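Local coordinates for endoglucanase A (Clostridium cellulolyticum, PDB 1EDG), which hydrolyses internal beta-1,4-glucosidic bonds of cellulose, as a family 5 glycoside hydrolase with a TIM-barrel catalytic domain, at residues 178-182 / 224-230. Numbering follows the deposited sequence.
Sequences NEWWP and YVASPDG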
ATOM      1  N   ASN A 178       6.787 -18.374 -10.287  1.00 26.79           N
ATOM      2  CA  ASN A 178       7.413 -17.117  -9.887  1.00 26.88           C
ATOM      3  C   ASN A 178       6.364 -16.052  -9.593  1.00 25.09           C
ATOM      4  O   ASN A 178       6.551 -14.880  -9.905  1.00 23.78           O
ATOM      5  CB  ASN A 178       8.353 -16.615 -10.984  1.00 29.32           C
ATOM      6  CG  ASN A 178       9.439 -17.613 -11.320  1.00 32.06           C
ATOM      7  OD1 ASN A 178       9.547 -18.067 -12.461  1.00 32.83           O
ATOM      8  ND2 ASN A 178      10.234 -17.981 -10.324  1.00 32.45           N
ATOM      9  N   GLU A 179       5.255 -16.467  -8.998  1.00 23.31           N
ATOM     10  CA  GLU A 179       4.184 -15.538  -8.663  1.00 23.11           C
ATOM     11  C   GLU A 179       4.621 -14.488  -7.635  1.00 22.73           C
ATOM     12  O   GLU A 179       4.259 -13.316  -7.748  1.00 20.04           O
ATOM     13  CB  GLU A 179       2.971 -16.301  -8.115  1.00 22.57           C
ATOM     14  CG  GLU A 179       1.813 -15.406  -7.684  1.00 22.64           C
ATOM     15  CD  GLU A 179       0.670 -16.157  -7.007  1.00 23.36           C
ATOM     16  OE1 GLU A 179       0.600 -17.401  -7.114  1.00 24.27           O
ATOM     17  OE2 GLU A 179      -0.172 -15.496  -6.364  1.00 22.02           O
ATOM     18  N   TRP A 180       5.433 -14.904  -6.669  1.00 21.73           N
ATOM     19  CA  TRP A 180       5.853 -14.010  -5.599  1.00 24.19           C
ATOM     20  C   TRP A 180       7.222 -13.348  -5.679  1.00 26.26           C
ATOM     21  O   TRP A 180       7.644 -12.683  -4.728  1.00 26.76           O
ATOM     22  CB  TRP A 180       5.663 -14.712  -4.253  1.00 22.84           C
ATOM     23  CG  TRP A 180       4.240 -15.132  -4.040  1.00 23.09           C
ATOM     24  CD1 TRP A 180       3.743 -16.403  -4.082  1.00 23.41           C
ATOM     25  CD2 TRP A 180       3.116 -14.269  -3.813  1.00 23.77           C
ATOM     26  NE1 TRP A 180       2.380 -16.384  -3.904  1.00 23.46           N
ATOM     27  CE2 TRP A 180       1.970 -15.089  -3.735  1.00 23.63           C
ATOM     28  CE3 TRP A 180       2.969 -12.883  -3.672  1.00 24.27           C
ATOM     29  CZ2 TRP A 180       0.689 -14.568  -3.522  1.00 24.28           C
ATOM     30  CZ3 TRP A 180       1.693 -12.365  -3.460  1.00 24.81           C
ATOM     31  CH2 TRP A 180       0.571 -13.209  -3.387  1.00 25.31           C
ATOM     32  N   TRP A 181       7.899 -13.473  -6.814  1.00 28.47           N
ATOM     33  CA  TRP A 181       9.211 -12.855  -6.967  1.00 31.51           C
ATOM     34  C   TRP A 181       9.613 -12.782  -8.429  1.00 31.41           C
ATOM     35  O   TRP A 181       9.486 -13.762  -9.163  1.00 31.66           O
ATOM     36  CB  TRP A 181      10.269 -13.620  -6.166  0.70 34.70           C
ATOM     37  CG  TRP A 181      10.453 -15.051  -6.588  0.70 38.15           C
ATOM     38  CD1 TRP A 181       9.516 -16.049  -6.558  0.70 38.63           C
ATOM     39  CD2 TRP A 181      11.658 -15.648  -7.078  0.70 39.13           C
ATOM     40  NE1 TRP A 181      10.067 -17.228  -6.996  0.70 39.88           N
ATOM     41  CE2 TRP A 181      11.380 -17.011  -7.321  0.70 40.14           C
ATOM     42  CE3 TRP A 181      12.948 -15.163  -7.334  0.70 39.49           C
ATOM     43  CZ2 TRP A 181      12.346 -17.897  -7.808  0.70 40.88           C
ATOM     44  CZ3 TRP A 181      13.908 -16.042  -7.816  0.70 40.51           C
ATOM     45  CH2 TRP A 181      13.600 -17.395  -8.049  0.70 41.42           C
ATOM     46  N   PRO A 182      10.096 -11.613  -8.874  1.00 30.66           N
ATOM     47  CA  PRO A 182      10.515 -11.418 -10.262  1.00 30.91           C
ATOM     48  C   PRO A 182      11.856 -12.074 -10.622  1.00 32.05           C
ATOM     49  O   PRO A 182      12.915 -11.441 -10.538  1.00 32.43           O
ATOM     50  CB  PRO A 182      10.566  -9.893 -10.386  1.00 30.61           C
ATOM     51  CG  PRO A 182      10.994  -9.462  -9.025  1.00 29.59           C
ATOM     52  CD  PRO A 182      10.163 -10.345  -8.121  1.00 31.14           C
ATOM     53  N   TYR A 224       6.648  -5.453 -10.669  1.00 11.06           N
ATOM     54  CA  TYR A 224       6.184  -6.830 -10.466  1.00 11.55           C
ATOM     55  C   TYR A 224       5.970  -7.159  -8.978  1.00 12.61           C
ATOM     56  O   TYR A 224       6.898  -7.033  -8.167  1.00 11.66           O
ATOM     57  CB  TYR A 224       7.173  -7.821 -11.099  1.00 12.34           C
ATOM     58  CG  TYR A 224       6.647  -9.239 -11.205  1.00 12.73           C
ATOM     59  CD1 TYR A 224       5.819  -9.619 -12.259  1.00 12.72           C
ATOM     60  CD2 TYR A 224       6.953 -10.187 -10.236  1.00 13.75           C
ATOM     61  CE1 TYR A 224       5.302 -10.910 -12.340  1.00 13.65           C
ATOM     62  CE2 TYR A 224       6.442 -11.480 -10.304  1.00 14.88           C
ATOM     63  CZ  TYR A 224       5.614 -11.836 -11.356  1.00 14.12           C
ATOM     64  OH  TYR A 224       5.070 -13.100 -11.386  1.00 15.00           O
ATOM     65  N   VAL A 225       4.746  -7.581  -8.645  1.00 11.53           N
ATOM     66  CA  VAL A 225       4.293  -7.931  -7.285  1.00 12.22           C
ATOM     67  C   VAL A 225       4.605  -6.839  -6.255  1.00 12.15           C
ATOM     68  O   VAL A 225       4.651  -7.111  -5.051  1.00 11.19           O
ATOM     69  CB  VAL A 225       4.868  -9.282  -6.765  1.00 14.37           C
ATOM     70  CG1 VAL A 225       3.982  -9.855  -5.661  1.00 15.06           C
ATOM     71  CG2 VAL A 225       4.930 -10.274  -7.857  1.00 21.60           C
ATOM     72  N   ALA A 226       4.781  -5.609  -6.734  1.00 10.27           N
ATOM     73  CA  ALA A 226       5.117  -4.459  -5.891  1.00  9.24           C
ATOM     74  C   ALA A 226       6.375  -4.712  -5.053  1.00 10.30           C
ATOM     75  O   ALA A 226       6.540  -4.135  -3.976  1.00 11.40           O
ATOM     76  CB  ALA A 226       3.937  -4.078  -4.985  1.00  8.69           C
ATOM     77  N   SER A 227       7.264  -5.583  -5.525  1.00 10.38           N
ATOM     78  CA  SER A 227       8.488  -5.861  -4.776  1.00 11.65           C
ATOM     79  C   SER A 227       9.543  -4.781  -5.033  1.00 11.51           C
ATOM     80  O   SER A 227       9.469  -4.038  -6.022  1.00 11.33           O
ATOM     81  CB  SER A 227       9.050  -7.242  -5.136  1.00 12.80           C
ATOM     82  OG  SER A 227       9.490  -7.285  -6.479  1.00 16.73           O
ATOM     83  N   PRO A 228      10.501  -4.624  -4.106  1.00 13.34           N
ATOM     84  CA  PRO A 228      11.545  -3.614  -4.304  1.00 13.79           C
ATOM     85  C   PRO A 228      12.300  -3.912  -5.605  1.00 13.57           C
ATOM     86  O   PRO A 228      12.558  -3.003  -6.398  1.00 12.81           O
ATOM     87  CB  PRO A 228      12.435  -3.810  -3.077  1.00 13.85           C
ATOM     88  CG  PRO A 228      11.460  -4.240  -2.026  1.00 14.79           C
ATOM     89  CD  PRO A 228      10.607  -5.241  -2.772  1.00 13.40           C
ATOM     90  N   ASP A 229      12.596  -5.190  -5.845  1.00 13.07           N
ATOM     91  CA  ASP A 229      13.299  -5.604  -7.061  1.00 15.20           C
ATOM     92  C   ASP A 229      12.471  -5.353  -8.315  1.00 14.36           C
ATOM     93  O   ASP A 229      13.022  -5.087  -9.382  1.00 16.26           O
ATOM     94  CB  ASP A 229      13.704  -7.076  -6.988  1.00 18.74           C
ATOM     95  CG  ASP A 229      14.877  -7.317  -6.049  1.00 22.21           C
ATOM     96  OD1 ASP A 229      15.687  -6.390  -5.839  1.00 24.10           O
ATOM     97  OD2 ASP A 229      14.997  -8.443  -5.525  1.00 24.90           O
ATOM     98  N   GLY A 230      11.150  -5.441  -8.193  1.00 12.21           N
ATOM     99  CA  GLY A 230      10.288  -5.182  -9.328  1.00 12.08           C
ATOM    100  C   GLY A 230      10.372  -3.729  -9.765  1.00 11.87           C
ATOM    101  O   GLY A 230      10.152  -3.404 -10.932  1.00 13.76           O
TER
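Tyr224 OH donates to the backbone carbonyl Asn178 O at 2.7 Å, the one hydrogen bond between 178-182 and 224-230. The hydroxyl approaches from above the carbonyl plane, 37° out of it, while the carbonyl oxygen sits at the edge of the phenol ring. Leu173 N is a second partner of this hydroxyl, so the ring end is gripped by two points of the loop that follows strand 163-166. With CG anti to the backbone N (chi1 -168°), the phenol reaches that loop; the side chain also touches Ser192 and Ile196 of helix 187-209.

Two apolar contacts join the segments. Pro182 crosses the Tyr224 ring at a slant, CB lying 3.6 Å from Tyr224 CD2, and Val225 CG1 meets the six-membered part of the Trp180 indole at CE3, 3.8 Å away. The other valine methyl, CG2, comes close to a carbonyl oxygen, Glu179 O, at 3.1 Å. The Glu179 carboxylate pairs with Arg172 through OE2 and accepts from Gly175 N at OE1; its CD stands 3.3 Å above the Trp180 indole plane, offset toward the rim.

Ser227 N-caps helix 228-232. Its OG accepts from Gly230 N at 3.0 Å and donates to Tyr224 O, fixing the turn against which Pro182 CD packs, 3.5 Å from Ser227 OG.

Both segments follow adjacent barrel strands, 163-166 and 219-222, at the C-terminal face that carries the active site in TIM-barrel enzymes. One hydrogen bond plus apolar packing joins them; Glu179 O and Trp181 N, buried without partners in the model, are a probable energetic cost.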